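Local coordinates for fructose-bisphosphate aldolase (Slackia heliotrinireducens, PDB 4MOZ), which belongs to the DeoC/LacD family of aldolases and folds as a closed barrel of eight parallel strands ringed by helices, at residues I172-Y178 / A206-N212; L141-L145 / E158-L162; G78-R84 / V97-K102; N26-A30 / V136-G140; A198-L202 / A232-L238. All coordinates share one frame; numbering follows the deposited sequence. Where two conformers were deposited one is given.

Interaction 1 of 5, residues I172-Y178 / A206-N212; sequences IVVLWIY and ADFVKVN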
# COMPACT_ATOMS: atom_id res chain seq x y z
N ILE C 172 -13.16 22.91 -9.23
CA ILE C 172 -12.27 23.75 -8.44
C ILE C 172 -11.78 22.98 -7.21
O ILE C 172 -12.36 21.96 -6.84
CB ILE C 172 -12.92 25.11 -8.04
CG1 ILE C 172 -14.00 24.92 -6.98
CG2 ILE C 172 -13.45 25.84 -9.27
CD1 ILE C 172 -14.21 26.13 -6.10
N VAL C 173 -10.69 23.45 -6.61
CA VAL C 173 -10.13 22.78 -5.44
C VAL C 173 -9.81 23.76 -4.32
O VAL C 173 -9.08 24.73 -4.51
CB VAL C 173 -8.85 21.99 -5.78
CG1 VAL C 173 -8.33 21.25 -4.55
CG2 VAL C 173 -9.11 21.00 -6.91
N VAL C 174 -10.38 23.49 -3.15
CA VAL C 174 -10.07 24.24 -1.93
C VAL C 174 -9.29 23.32 -0.99
O VAL C 174 -9.74 22.23 -0.65
CB VAL C 174 -11.35 24.73 -1.21
CG1 VAL C 174 -11.00 25.55 0.02
CG2 VAL C 174 -12.25 25.52 -2.16
N LEU C 175 -8.10 23.77 -0.58
CA LEU C 175 -7.33 23.03 0.40
C LEU C 175 -7.38 23.73 1.75
O LEU C 175 -7.12 24.93 1.85
CB LEU C 175 -5.87 22.88 -0.05
CG LEU C 175 -5.60 22.07 -1.33
CD1 LEU C 175 -4.11 22.08 -1.64
CD2 LEU C 175 -6.12 20.64 -1.21
N TRP C 176 -7.76 22.99 2.79
CA TRP C 176 -7.60 23.44 4.16
C TRP C 176 -6.21 23.08 4.55
O TRP C 176 -5.82 21.92 4.45
CB TRP C 176 -8.55 22.71 5.08
CG TRP C 176 -9.97 23.19 5.07
CD1 TRP C 176 -10.66 23.82 6.10
CD2 TRP C 176 -10.96 23.04 3.99
NE1 TRP C 176 -11.95 24.09 5.73
CE2 TRP C 176 -12.20 23.64 4.48
CE3 TRP C 176 -10.94 22.49 2.71
CZ2 TRP C 176 -13.36 23.68 3.71
CZ3 TRP C 176 -12.10 22.55 1.93
CH2 TRP C 176 -13.29 23.13 2.43
N ILE C 177 -5.42 24.05 4.98
CA ILE C 177 -4.06 23.72 5.40
C ILE C 177 -3.79 24.22 6.81
O ILE C 177 -3.62 25.42 7.04
CB ILE C 177 -2.99 24.21 4.40
CG1 ILE C 177 -3.28 23.63 3.00
CG2 ILE C 177 -1.61 23.78 4.87
CD1 ILE C 177 -2.16 23.78 1.99
N TYR C 178 -3.79 23.28 7.75
CA TYR C 178 -3.58 23.57 9.16
C TYR C 178 -2.34 22.85 9.65
O TYR C 178 -2.41 21.68 10.03
CB TYR C 178 -4.77 23.09 9.99
CG TYR C 178 -6.10 23.72 9.64
CD1 TYR C 178 -6.24 25.11 9.54
CD2 TYR C 178 -7.23 22.93 9.46
CE1 TYR C 178 -7.47 25.68 9.24
CE2 TYR C 178 -8.46 23.49 9.16
CZ TYR C 178 -8.57 24.86 9.06
OH TYR C 178 -9.79 25.41 8.77
N ALA C 206 -3.79 24.40 -5.90
CA ALA C 206 -5.14 24.72 -5.43
C ALA C 206 -5.68 26.03 -6.02
O ALA C 206 -4.91 26.95 -6.32
CB ALA C 206 -5.18 24.77 -3.91
N ASP C 207 -6.99 26.10 -6.18
CA ASP C 207 -7.66 27.34 -6.56
C ASP C 207 -7.81 28.27 -5.36
O ASP C 207 -7.69 29.49 -5.50
CB ASP C 207 -9.01 27.02 -7.17
CG ASP C 207 -8.89 26.19 -8.42
OD1 ASP C 207 -8.24 26.66 -9.38
OD2 ASP C 207 -9.41 25.06 -8.43
N PHE C 208 -8.09 27.68 -4.20
CA PHE C 208 -8.23 28.42 -2.95
C PHE C 208 -7.55 27.67 -1.82
O PHE C 208 -7.46 26.44 -1.84
CB PHE C 208 -9.71 28.65 -2.61
CG PHE C 208 -10.42 29.55 -3.58
CD1 PHE C 208 -10.35 30.93 -3.46
CD2 PHE C 208 -11.17 29.00 -4.63
CE1 PHE C 208 -11.00 31.76 -4.36
CE2 PHE C 208 -11.82 29.83 -5.53
CZ PHE C 208 -11.74 31.20 -5.40
N VAL C 209 -7.07 28.42 -0.83
CA VAL C 209 -6.48 27.85 0.37
C VAL C 209 -7.15 28.44 1.61
O VAL C 209 -7.26 29.66 1.74
CB VAL C 209 -4.94 28.03 0.42
CG1 VAL C 209 -4.53 29.49 0.24
CG2 VAL C 209 -4.36 27.46 1.71
N LYS C 210 -7.60 27.56 2.50
CA LYS C 210 -8.18 27.98 3.77
C LYS C 210 -7.16 27.81 4.88
O LYS C 210 -6.65 26.71 5.10
CB LYS C 210 -9.49 27.20 4.04
CG LYS C 210 -9.92 27.06 5.50
CD LYS C 210 -10.14 28.37 6.24
CE LYS C 210 -10.69 28.10 7.63
NZ LYS C 210 -10.00 28.86 8.70
N VAL C 211 -6.84 28.91 5.56
CA VAL C 211 -5.88 28.91 6.67
C VAL C 211 -6.51 29.52 7.91
O VAL C 211 -7.56 30.16 7.83
CB VAL C 211 -4.59 29.69 6.32
CG1 VAL C 211 -3.80 29.01 5.22
CG2 VAL C 211 -4.91 31.14 5.95
N ASN C 212 -5.89 29.32 9.06
CA ASN C 212 -6.24 30.05 10.27
C ASN C 212 -5.76 31.49 10.17
O ASN C 212 -4.77 31.76 9.49
CB ASN C 212 -5.60 29.40 11.49
CG ASN C 212 -6.30 28.14 11.92
OD1 ASN C 212 -7.53 28.08 11.96
ND2 ASN C 212 -5.52 27.11 12.25
O HOH W 1 -3.67 27.71 8.93
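Ala206 sets its CB against the branched end of Leu175, 3.7 Å from Leu175 CD1. Asp207 OD2 takes the N-H of Val173 at 2.7 Å, on the lone pair turned away from OD1, and its own backbone N donates to Val173 O. A chi1 of -62° keeps CG beside the backbone N of Asp207 and brings the carboxylate to the start of strand 172-177. Tyr23 and His167 also bond to this group, and Arg89 of a second subunit forms a salt bridge with it. Phe208 N shares Val173 O at 3.1 Å. Here the strands run parallel, with their short axes 25° apart. Phe208 O accepts from Leu175 N, Lys210 N donates to Leu175 O, and Ile177 N reaches Lys210 O at 2.9 Å. Val209 points to the other face, where its CG2 is 4.2 Å from Ile177 CG1. Lys210 CG lies over the five-membered ring of Trp176, 3.7 Å from the centroid, in a CH-pi contact. The lysine chain then bends, passing CE by Tyr178 OH at 3.1 Å, and NZ bonds to Val211 O. The Asn212 side chain crosses that of Tyr178 at about a right angle, with ND2 3.4 Å from Tyr178 CD1 and the amide plane turned only 20° from the ring. A water joins Asn212 N to Ile177 O. Trp176 meets Lys102 in a cation-pi contact across the barrel interior. The two strands and helix 191-204, which covers Ile177 and Val209, form a parallel beta-alpha-beta unit of the eight-stranded barrel. Strands 138-145 and 237-240 flank the pair.

Interaction 2 of 5, residues L141-L145 / E158-L162; sequences LGYTL and EAGQL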
# COMPACT_ATOMS: atom_id res chain seq x y z
N LEU C 141 -13.96 20.33 -5.01
CA LEU C 141 -13.52 19.39 -4.00
C LEU C 141 -12.75 20.12 -2.92
O LEU C 141 -12.14 21.17 -3.17
CB LEU C 141 -12.63 18.31 -4.62
CG LEU C 141 -13.11 17.52 -5.84
CD1 LEU C 141 -12.07 16.48 -6.20
CD2 LEU C 141 -14.47 16.86 -5.63
N GLY C 142 -12.77 19.54 -1.72
CA GLY C 142 -11.99 20.04 -0.60
C GLY C 142 -11.13 18.94 0.02
O GLY C 142 -11.49 17.77 -0.02
N TYR C 143 -9.99 19.34 0.58
CA TYR C 143 -9.07 18.41 1.22
C TYR C 143 -8.27 19.14 2.30
O TYR C 143 -7.84 20.27 2.09
CB TYR C 143 -8.12 17.79 0.18
CG TYR C 143 -7.28 16.65 0.71
CD1 TYR C 143 -6.03 16.89 1.28
CD2 TYR C 143 -7.74 15.33 0.65
CE1 TYR C 143 -5.25 15.86 1.78
CE2 TYR C 143 -6.96 14.29 1.14
CZ TYR C 143 -5.72 14.56 1.71
OH TYR C 143 -4.94 13.55 2.22
N THR C 144 -8.09 18.48 3.45
CA THR C 144 -7.30 19.03 4.55
C THR C 144 -5.90 18.42 4.63
O THR C 144 -5.74 17.20 4.54
CB THR C 144 -8.00 18.79 5.91
OG1 THR C 144 -9.27 19.43 5.89
CG2 THR C 144 -7.17 19.36 7.06
N LEU C 145 -4.88 19.27 4.81
CA LEU C 145 -3.51 18.80 5.05
C LEU C 145 -2.99 19.35 6.36
O LEU C 145 -3.10 20.56 6.61
CB LEU C 145 -2.56 19.26 3.93
CG LEU C 145 -2.76 18.77 2.50
CD1 LEU C 145 -3.59 19.77 1.71
CD2 LEU C 145 -1.40 18.58 1.85
N GLU C 158 -1.82 12.47 -1.42
CA GLU C 158 -3.25 12.44 -1.75
C GLU C 158 -3.69 13.78 -2.34
O GLU C 158 -4.36 13.81 -3.37
CB GLU C 158 -4.10 12.07 -0.53
CG GLU C 158 -3.97 10.62 -0.08
CD GLU C 158 -4.87 10.26 1.09
OE1 GLU C 158 -5.54 11.14 1.68
OE2 GLU C 158 -4.91 9.06 1.44
N ALA C 159 -3.28 14.88 -1.71
CA ALA C 159 -3.69 16.22 -2.16
C ALA C 159 -3.19 16.55 -3.56
O ALA C 159 -3.96 17.00 -4.40
CB ALA C 159 -3.25 17.29 -1.17
N GLY C 160 -1.90 16.31 -3.81
CA GLY C 160 -1.30 16.59 -5.10
C GLY C 160 -2.00 15.88 -6.24
O GLY C 160 -2.29 16.48 -7.27
N GLN C 161 -2.29 14.59 -6.04
CA GLN C 161 -2.98 13.77 -7.03
C GLN C 161 -4.42 14.25 -7.23
O GLN C 161 -4.93 14.25 -8.36
CB GLN C 161 -2.97 12.29 -6.59
CG GLN C 161 -3.66 11.33 -7.55
CD GLN C 161 -2.91 11.15 -8.87
OE1 GLN C 161 -1.73 11.46 -8.98
NE2 GLN C 161 -3.60 10.63 -9.87
N LEU C 162 -5.05 14.65 -6.13
CA LEU C 162 -6.43 15.12 -6.15
C LEU C 162 -6.58 16.40 -6.97
O LEU C 162 -7.52 16.53 -7.76
CB LEU C 162 -6.92 15.35 -4.72
CG LEU C 162 -8.43 15.45 -4.54
CD1 LEU C 162 -9.07 14.07 -4.63
CD2 LEU C 162 -8.74 16.11 -3.21
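Tyr143 projects from its strand onto Ala159 and Leu162 of the helix that follows, the outer layer of a beta-alpha-beta unit in the barrel. The strand and helix segments run nearly antiparallel, 158° apart, with their axes 9.5 Å from each other. Every second residue, Leu141, Tyr143 and Leu145, faces the helix and forms a row of bumps with hollows between them. Ala159 fits one hollow. Its CB lies 3.7 Å from Tyr143 CD1 and 3.8 Å from Leu145 CD2, so this small methyl is held between the ring and the leucine fork. Leu162, one helical turn on, fits the next hollow. Its CD2 approaches Tyr143 CB at 3.8 Å, and its CG meets Leu141 CD1 at 4.1 Å. The tyrosine ring is the tallest bump. Its CG is anti to the backbone N (chi1 -170°), which carries the ring outward beside the helix. The backbone N of Ala159 stands over one ring face, offset toward the rim. Glu158 comes to the hydroxyl end, and its carboxylate is turned 75° from the ring. Strand 172-177, the next in the barrel, adds Leu175, which touches Tyr143 and Leu145. Helix 125-132 covers Leu141 through Ile125 and Val128. Glu158 has further partners in the loop before that helix. Gln121 N bonds to OE1, and Tyr118 OH makes a weak bond to OE2. OE1 thus has two donors, and one of them is Tyr143 OH, which meets Glu158 OE1 on its anti side, tilted out of the carboxylate plane, in a short hydrogen bond of 2.5 Å.

Interaction 3 of 5, residues G78-R84 / V97-K102; sequences GVMAGQR and VNYLVK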
# COMPACT_ATOMS: atom_id res chain seq x y z
N GLY C 78 -21.63 30.93 -1.22
CA GLY C 78 -20.93 30.62 -2.47
C GLY C 78 -21.00 29.12 -2.69
O GLY C 78 -21.62 28.66 -3.65
N VAL C 79 -20.35 28.38 -1.79
CA VAL C 79 -20.41 26.91 -1.79
C VAL C 79 -20.77 26.35 -0.42
O VAL C 79 -20.47 26.95 0.62
CB VAL C 79 -19.09 26.25 -2.26
CG1 VAL C 79 -18.74 26.65 -3.69
CG2 VAL C 79 -17.94 26.56 -1.32
N MSE C 80 -21.45 25.20 -0.42
CA MSE C 80 -21.62 24.42 0.79
C MSE C 80 -20.65 23.26 0.72
O MSE C 80 -20.71 22.44 -0.20
CB MSE C 80 -23.05 23.90 0.91
CG MSE C 80 -23.26 23.06 2.15
SE MSE C 80 -24.99 22.18 2.13
CE MSE C 80 -24.84 21.15 3.77
N ALA C 81 -19.74 23.21 1.69
CA ALA C 81 -18.74 22.14 1.76
C ALA C 81 -19.14 21.06 2.76
O ALA C 81 -19.39 21.35 3.93
CB ALA C 81 -17.37 22.71 2.12
N GLY C 82 -19.22 19.82 2.28
CA GLY C 82 -19.55 18.68 3.13
C GLY C 82 -19.08 17.36 2.57
O GLY C 82 -18.68 17.28 1.40
N GLN C 83 -19.12 16.32 3.39
CA GLN C 83 -18.74 14.97 2.96
C GLN C 83 -19.67 14.45 1.87
O GLN C 83 -20.85 14.84 1.82
CB GLN C 83 -18.72 14.00 4.14
CG GLN C 83 -17.56 14.20 5.11
CD GLN C 83 -17.86 15.24 6.18
OE1 GLN C 83 -18.99 15.74 6.28
NE2 GLN C 83 -16.85 15.57 6.99
N ARG C 84 -19.13 13.59 1.01
CA ARG C 84 -19.88 12.96 -0.09
C ARG C 84 -21.20 12.35 0.39
O ARG C 84 -22.25 12.59 -0.20
CB ARG C 84 -19.01 11.90 -0.77
CG ARG C 84 -19.56 11.30 -2.06
CD ARG C 84 -19.06 9.87 -2.26
NE ARG C 84 -19.52 9.00 -1.17
CZ ARG C 84 -20.67 8.31 -1.18
NH1 ARG C 84 -21.47 8.35 -2.24
NH2 ARG C 84 -21.01 7.58 -0.13
N VAL C 97 -27.86 24.32 -4.86
CA VAL C 97 -26.75 24.70 -4.00
C VAL C 97 -25.49 24.29 -4.76
O VAL C 97 -25.47 23.26 -5.44
CB VAL C 97 -26.80 23.96 -2.63
CG1 VAL C 97 -25.61 24.32 -1.76
CG2 VAL C 97 -28.09 24.27 -1.89
N ASN C 98 -24.45 25.11 -4.67
CA ASN C 98 -23.15 24.75 -5.21
C ASN C 98 -22.42 23.91 -4.17
O ASN C 98 -22.00 24.43 -3.14
CB ASN C 98 -22.33 25.99 -5.58
CG ASN C 98 -23.03 26.90 -6.58
OD1 ASN C 98 -23.59 26.44 -7.57
ND2 ASN C 98 -22.98 28.20 -6.32
N TYR C 99 -22.30 22.61 -4.44
CA TYR C 99 -21.67 21.68 -3.50
C TYR C 99 -20.17 21.53 -3.71
O TYR C 99 -19.70 21.36 -4.84
CB TYR C 99 -22.36 20.31 -3.53
CG TYR C 99 -23.77 20.33 -3.00
CD1 TYR C 99 -24.02 20.41 -1.63
CD2 TYR C 99 -24.87 20.27 -3.87
CE1 TYR C 99 -25.32 20.44 -1.14
CE2 TYR C 99 -26.17 20.30 -3.39
CZ TYR C 99 -26.39 20.38 -2.03
OH TYR C 99 -27.68 20.40 -1.55
N LEU C 100 -19.43 21.61 -2.61
CA LEU C 100 -18.02 21.29 -2.58
C LEU C 100 -17.86 20.03 -1.73
O LEU C 100 -18.15 20.05 -0.53
CB LEU C 100 -17.22 22.44 -1.98
CG LEU C 100 -15.70 22.36 -2.12
CD1 LEU C 100 -15.23 23.20 -3.30
CD2 LEU C 100 -15.03 22.85 -0.85
N VAL C 101 -17.41 18.94 -2.36
CA VAL C 101 -17.27 17.67 -1.66
C VAL C 101 -15.94 17.60 -0.90
O VAL C 101 -14.86 17.62 -1.50
CB VAL C 101 -17.42 16.47 -2.61
CG1 VAL C 101 -17.28 15.15 -1.84
CG2 VAL C 101 -18.77 16.52 -3.32
N LYS C 102 -16.04 17.54 0.42
CA LYS C 102 -14.88 17.42 1.29
C LYS C 102 -14.37 15.98 1.25
O LYS C 102 -15.00 15.08 1.79
CB LYS C 102 -15.22 17.88 2.71
CG LYS C 102 -14.06 17.85 3.69
CD LYS C 102 -12.88 18.68 3.22
CE LYS C 102 -12.01 19.13 4.38
NZ LYS C 102 -11.35 17.98 5.06
O HOH W 2 -24.28 27.61 -3.05
O HOH W 3 -16.45 12.70 1.34
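Strands 79-82 and 99-102 pair in parallel, 21° apart, through Met80 with Tyr99, Ala81 with Leu100 and Gly82 with Val101. Four backbone bonds step back and forth between them. Met80 N donates to Asn98 O, Leu100 N to Met80 O at 2.9 Å, Gly82 N to Leu100 O, and Lys102 N to Gly82 O. Asn98 extends the ladder with its side chain. Its ND2 bonds to Gly78 O at 3.0 Å, and that carbonyl lies in the plane of the amide. A water also links Gly78 O to Asn98 N. The far oxygen of the same amide, OD1, is taken by Asn137. Met80 is a selenomethionine with an extended chain that lies alongside Tyr99. In this conformer, one of two, its SE comes obliquely to the ring, 3.7 Å from Tyr99 CE1, in a Met-aromatic contact. Met80 CB also touches Val97 CG1 at 3.7 Å. On the inner face, Ala81 CB meets Leu100 CD2 at 3.8 Å. Beyond Gly82, Val101 CG1 packs against Arg84 CB, and a water joins Arg84 N to Lys102 O. The guanidinium group leads away to Asp14 of a third subunit. With helix 84-90 between them, the two strands form a beta-alpha-beta unit of the barrel. Strand 37-41 flanks 79-82, and strand 138-145 flanks 99-102. Helix 66-74 covers Met80 and Tyr99 from outside the barrel.

Interaction 4 of 5, residues N26-A30 / V136-G140; sequences NYMKA and VNVVG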
# COMPACT_ATOMS: atom_id res chain seq x y z
N ASN C 26 -17.78 26.42 -13.08
CA ASN C 26 -17.67 26.10 -11.65
C ASN C 26 -17.04 27.21 -10.82
O ASN C 26 -17.44 27.45 -9.68
CB ASN C 26 -16.93 24.78 -11.45
CG ASN C 26 -17.76 23.58 -11.88
OD1 ASN C 26 -18.98 23.55 -11.68
ND2 ASN C 26 -17.11 22.58 -12.47
N TYR C 27 -16.05 27.89 -11.41
CA TYR C 27 -15.42 29.03 -10.75
C TYR C 27 -16.41 30.18 -10.60
O TYR C 27 -16.46 30.83 -9.55
CB TYR C 27 -14.20 29.48 -11.54
CG TYR C 27 -13.25 30.33 -10.74
CD1 TYR C 27 -13.45 31.70 -10.61
CD2 TYR C 27 -12.14 29.76 -10.11
CE1 TYR C 27 -12.57 32.48 -9.87
CE2 TYR C 27 -11.26 30.53 -9.37
CZ TYR C 27 -11.48 31.88 -9.25
OH TYR C 27 -10.60 32.64 -8.52
N MSE C 28 -17.20 30.43 -11.65
CA MSE C 28 -18.25 31.46 -11.62
C MSE C 28 -19.34 31.12 -10.60
O MSE C 28 -19.76 31.98 -9.84
CB MSE C 28 -18.87 31.67 -13.01
CG MSE C 28 -17.92 32.28 -14.03
SE MSE C 28 -17.43 34.13 -13.65
CE MSE C 28 -19.08 35.00 -14.25
N LYS C 29 -19.78 29.86 -10.58
CA LYS C 29 -20.78 29.41 -9.61
C LYS C 29 -20.26 29.58 -8.18
O LYS C 29 -20.91 30.20 -7.34
CB LYS C 29 -21.17 27.96 -9.85
CG LYS C 29 -22.16 27.73 -10.98
CD LYS C 29 -22.46 26.24 -11.06
CE LYS C 29 -23.08 25.84 -12.38
NZ LYS C 29 -23.18 24.35 -12.45
N ALA C 30 -19.07 29.03 -7.92
CA ALA C 30 -18.50 29.02 -6.57
C ALA C 30 -18.30 30.41 -6.00
O ALA C 30 -18.54 30.64 -4.82
CB ALA C 30 -17.18 28.26 -6.56
N VAL C 136 -26.19 15.94 -9.27
CA VAL C 136 -25.81 16.79 -8.13
C VAL C 136 -24.85 17.89 -8.58
O VAL C 136 -23.86 17.63 -9.27
CB VAL C 136 -25.23 15.98 -6.95
CG1 VAL C 136 -24.93 16.88 -5.77
CG2 VAL C 136 -26.21 14.90 -6.54
N ASN C 137 -25.15 19.12 -8.17
CA ASN C 137 -24.39 20.30 -8.58
C ASN C 137 -23.04 20.44 -7.85
O ASN C 137 -22.84 21.37 -7.06
CB ASN C 137 -25.25 21.57 -8.44
CG ASN C 137 -24.56 22.81 -8.96
OD1 ASN C 137 -23.88 22.78 -10.00
ND2 ASN C 137 -24.72 23.92 -8.25
N VAL C 138 -22.14 19.50 -8.12
CA VAL C 138 -20.81 19.52 -7.52
C VAL C 138 -19.94 20.47 -8.32
O VAL C 138 -19.73 20.27 -9.52
CB VAL C 138 -20.17 18.11 -7.48
CG1 VAL C 138 -18.76 18.17 -6.90
CG2 VAL C 138 -21.04 17.15 -6.69
N VAL C 139 -19.44 21.51 -7.66
CA VAL C 139 -18.61 22.50 -8.33
C VAL C 139 -17.12 22.32 -8.01
O VAL C 139 -16.26 22.79 -8.74
CB VAL C 139 -19.08 23.95 -8.04
CG1 VAL C 139 -20.52 24.14 -8.49
CG2 VAL C 139 -18.93 24.29 -6.56
N GLY C 140 -16.83 21.61 -6.92
CA GLY C 140 -15.45 21.42 -6.53
C GLY C 140 -15.22 20.42 -5.42
O GLY C 140 -16.15 19.76 -4.94
O HOH W 4 -18.70 20.24 -12.26
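The side-chain amide of Asn26 lies with one face under the backbone of Val139, and Val139 CA stands 3.8 Å from Asn26 CG. The oxygen end of this amide also touches the valine side chain, with OD1 3.6 Å from Val139 CG1. The nitrogen end is used in polar bonds. ND2 bonds to Gly170 O and to a water, at 2.8 Å from ND2, which passes the link on to Val138 O. The second amide is that of Asn137. Lys29 comes to it from the opposite direction, and NZ reaches Asn137 OD1 at 3.0 Å, tilted 22° from the carbonyl plane. The other end of that amide, ND2, goes to Asn98 OD1 and Val97 O. Both ends of Asn137 are therefore engaged, which should fix how the amide is turned. Asn137 CG is anti to the backbone N (chi1 -175°), and this brings OD1 round toward the helix. The backbone here is an inverse gamma turn centred on Asn137, closed by Val138 N to Val136 O at 2.8 Å. The extended chain of Lys29 passes over Val139 on its way, with CD 3.8 Å from Val139 CG1. Ala30 CB makes a looser contact with Val139 CG2, at 4.3 Å. Val139 is thus covered by three residues on one side of helix 20-30. The short segments of helix and strand cross almost perpendicularly, at 95°. The helix lies at the end of the barrel where the strands begin, and Ala30 also touches Val79. A helix ahead of the first strand that covers the N-terminal end of the barrel is an addition known from other TIM barrels.

Interaction 5 of 5, residues A198-L202 / A232-L238; sequences AGVAL and AAGRTGL
Leu202 lays its isobutyl end over the carbonyl of Ala233 and beside Thr236. Its CG is anti to the backbone N (chi1 174°), and both methyls lie on the turn from one side. CD2 comes to 3.6 Å from Ala233 O, while CD1 comes to 3.5 Å from Thr236 OG1. The leucine backbone is close as well, with its CA 3.4 Å from Thr236 OG1. That hydroxyl bonds to Ala206 O, so it has a polar partner besides the leucine carbons. The surface under Leu202 is a type II' beta turn from Ala233 to Thr236, closed by Thr236 N to Ala233 O at 2.8 Å. Gly234 has a positive phi of 51° where the chain leaves helix 222-232. One turn back along helix 191-204, Ala198 fits against small neighbours. Its CB is 4.0 Å from Ala233 CB and 4.1 Å from Leu238 CD1. Gly199 adds a close backbone approach, with CA 3.7 Å from Ala232 O. The contact is made by van der Waals packing, with small residues and the leucines Leu202 and Leu238. A second subunit reaches this edge: its Asp93 forms a salt bridge with Arg235, and its Lys45 bonds to Ala232 O. The arrangement is that of neighbouring outer elements in a beta/alpha barrel, where one helix packs on the turn that leads from the next helix into its strand.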
# COMPACT_ATOMS: atom_id res chain seq x y z
N ALA C 198 -0.00 28.75 3.18
CA ALA C 198 -0.58 29.38 2.01
C ALA C 198 0.24 29.13 0.74
O ALA C 198 -0.33 28.86 -0.32
CB ALA C 198 -0.75 30.88 2.24
N GLY C 199 1.56 29.19 0.86
CA GLY C 199 2.46 28.94 -0.27
C GLY C 199 2.43 27.50 -0.77
O GLY C 199 2.56 27.25 -1.97
N VAL C 200 2.27 26.55 0.15
CA VAL C 200 2.20 25.14 -0.21
C VAL C 200 0.99 24.86 -1.10
O VAL C 200 1.10 24.14 -2.11
CB VAL C 200 2.18 24.22 1.04
CG1 VAL C 200 1.80 22.79 0.67
CG2 VAL C 200 3.53 24.25 1.73
N ALA C 201 -0.15 25.45 -0.75
CA ALA C 201 -1.39 25.27 -1.50
C ALA C 201 -1.23 25.66 -2.97
O ALA C 201 -1.75 24.98 -3.86
CB ALA C 201 -2.52 26.07 -0.87
N LEU C 202 -0.50 26.75 -3.22
CA LEU C 202 -0.16 27.16 -4.58
C LEU C 202 0.67 26.09 -5.30
O LEU C 202 0.36 25.72 -6.44
CB LEU C 202 0.59 28.50 -4.60
CG LEU C 202 1.12 28.95 -5.97
CD1 LEU C 202 0.00 29.16 -6.98
CD2 LEU C 202 1.94 30.22 -5.83
N ALA C 232 2.09 35.17 -0.50
CA ALA C 232 2.75 33.87 -0.68
C ALA C 232 1.91 32.89 -1.51
O ALA C 232 2.46 32.09 -2.27
CB ALA C 232 3.11 33.26 0.66
N ALA C 233 0.59 32.96 -1.35
CA ALA C 233 -0.34 32.10 -2.09
C ALA C 233 -0.47 32.47 -3.58
O ALA C 233 -1.03 31.70 -4.36
CB ALA C 233 -1.70 32.11 -1.41
N GLY C 234 0.06 33.63 -3.96
CA GLY C 234 0.07 34.07 -5.36
C GLY C 234 -1.28 33.98 -6.04
O GLY C 234 -2.25 34.59 -5.58
N ARG C 235 -1.35 33.21 -7.13
CA ARG C 235 -2.60 33.05 -7.88
C ARG C 235 -3.59 32.05 -7.27
O ARG C 235 -4.61 31.74 -7.87
CB ARG C 235 -2.32 32.70 -9.34
CG ARG C 235 -1.87 33.89 -10.17
CD ARG C 235 -1.63 33.47 -11.60
NE ARG C 235 -1.15 34.60 -12.39
CZ ARG C 235 -0.89 34.55 -13.69
NH1 ARG C 235 -0.47 35.64 -14.32
NH2 ARG C 235 -1.05 33.42 -14.37
N THR C 236 -3.27 31.54 -6.08
CA THR C 236 -4.22 30.77 -5.28
C THR C 236 -4.89 31.74 -4.30
O THR C 236 -4.20 32.43 -3.55
CB THR C 236 -3.53 29.61 -4.52
OG1 THR C 236 -3.06 28.63 -5.46
CG2 THR C 236 -4.49 28.92 -3.54
N GLY C 237 -6.22 31.80 -4.34
CA GLY C 237 -6.97 32.70 -3.47
C GLY C 237 -6.99 32.19 -2.04
O GLY C 237 -7.29 31.02 -1.79
N LEU C 238 -6.67 33.07 -1.10
CA LEU C 238 -6.65 32.70 0.31
C LEU C 238 -7.99 33.01 0.96
O LEU C 238 -8.52 34.11 0.80
CB LEU C 238 -5.51 33.42 1.03
CG LEU C 238 -5.36 33.21 2.54
CD1 LEU C 238 -3.90 33.40 2.94
CD2 LEU C 238 -6.27 34.14 3.34

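Overall arrangement
Helix 20-30 begins interaction 4, which closes a long loop when the chain reaches strand 138-145. Interaction 3 lies nested inside that loop and pairs the second and third strands of the barrel. Interaction 2 starts on the same fourth strand and closes a short loop with helix 152-168. Interaction 1 follows in series and joins strands five and six. Interaction 5 crosses it, since helix 191-204 lies between the two strands of interaction 1 and its partner comes after them. The paired strands from 79-82 to 237-240 carry all five contacts round the barrel. Interactions 1, 2 and 5 also have residues that meet the second subunit.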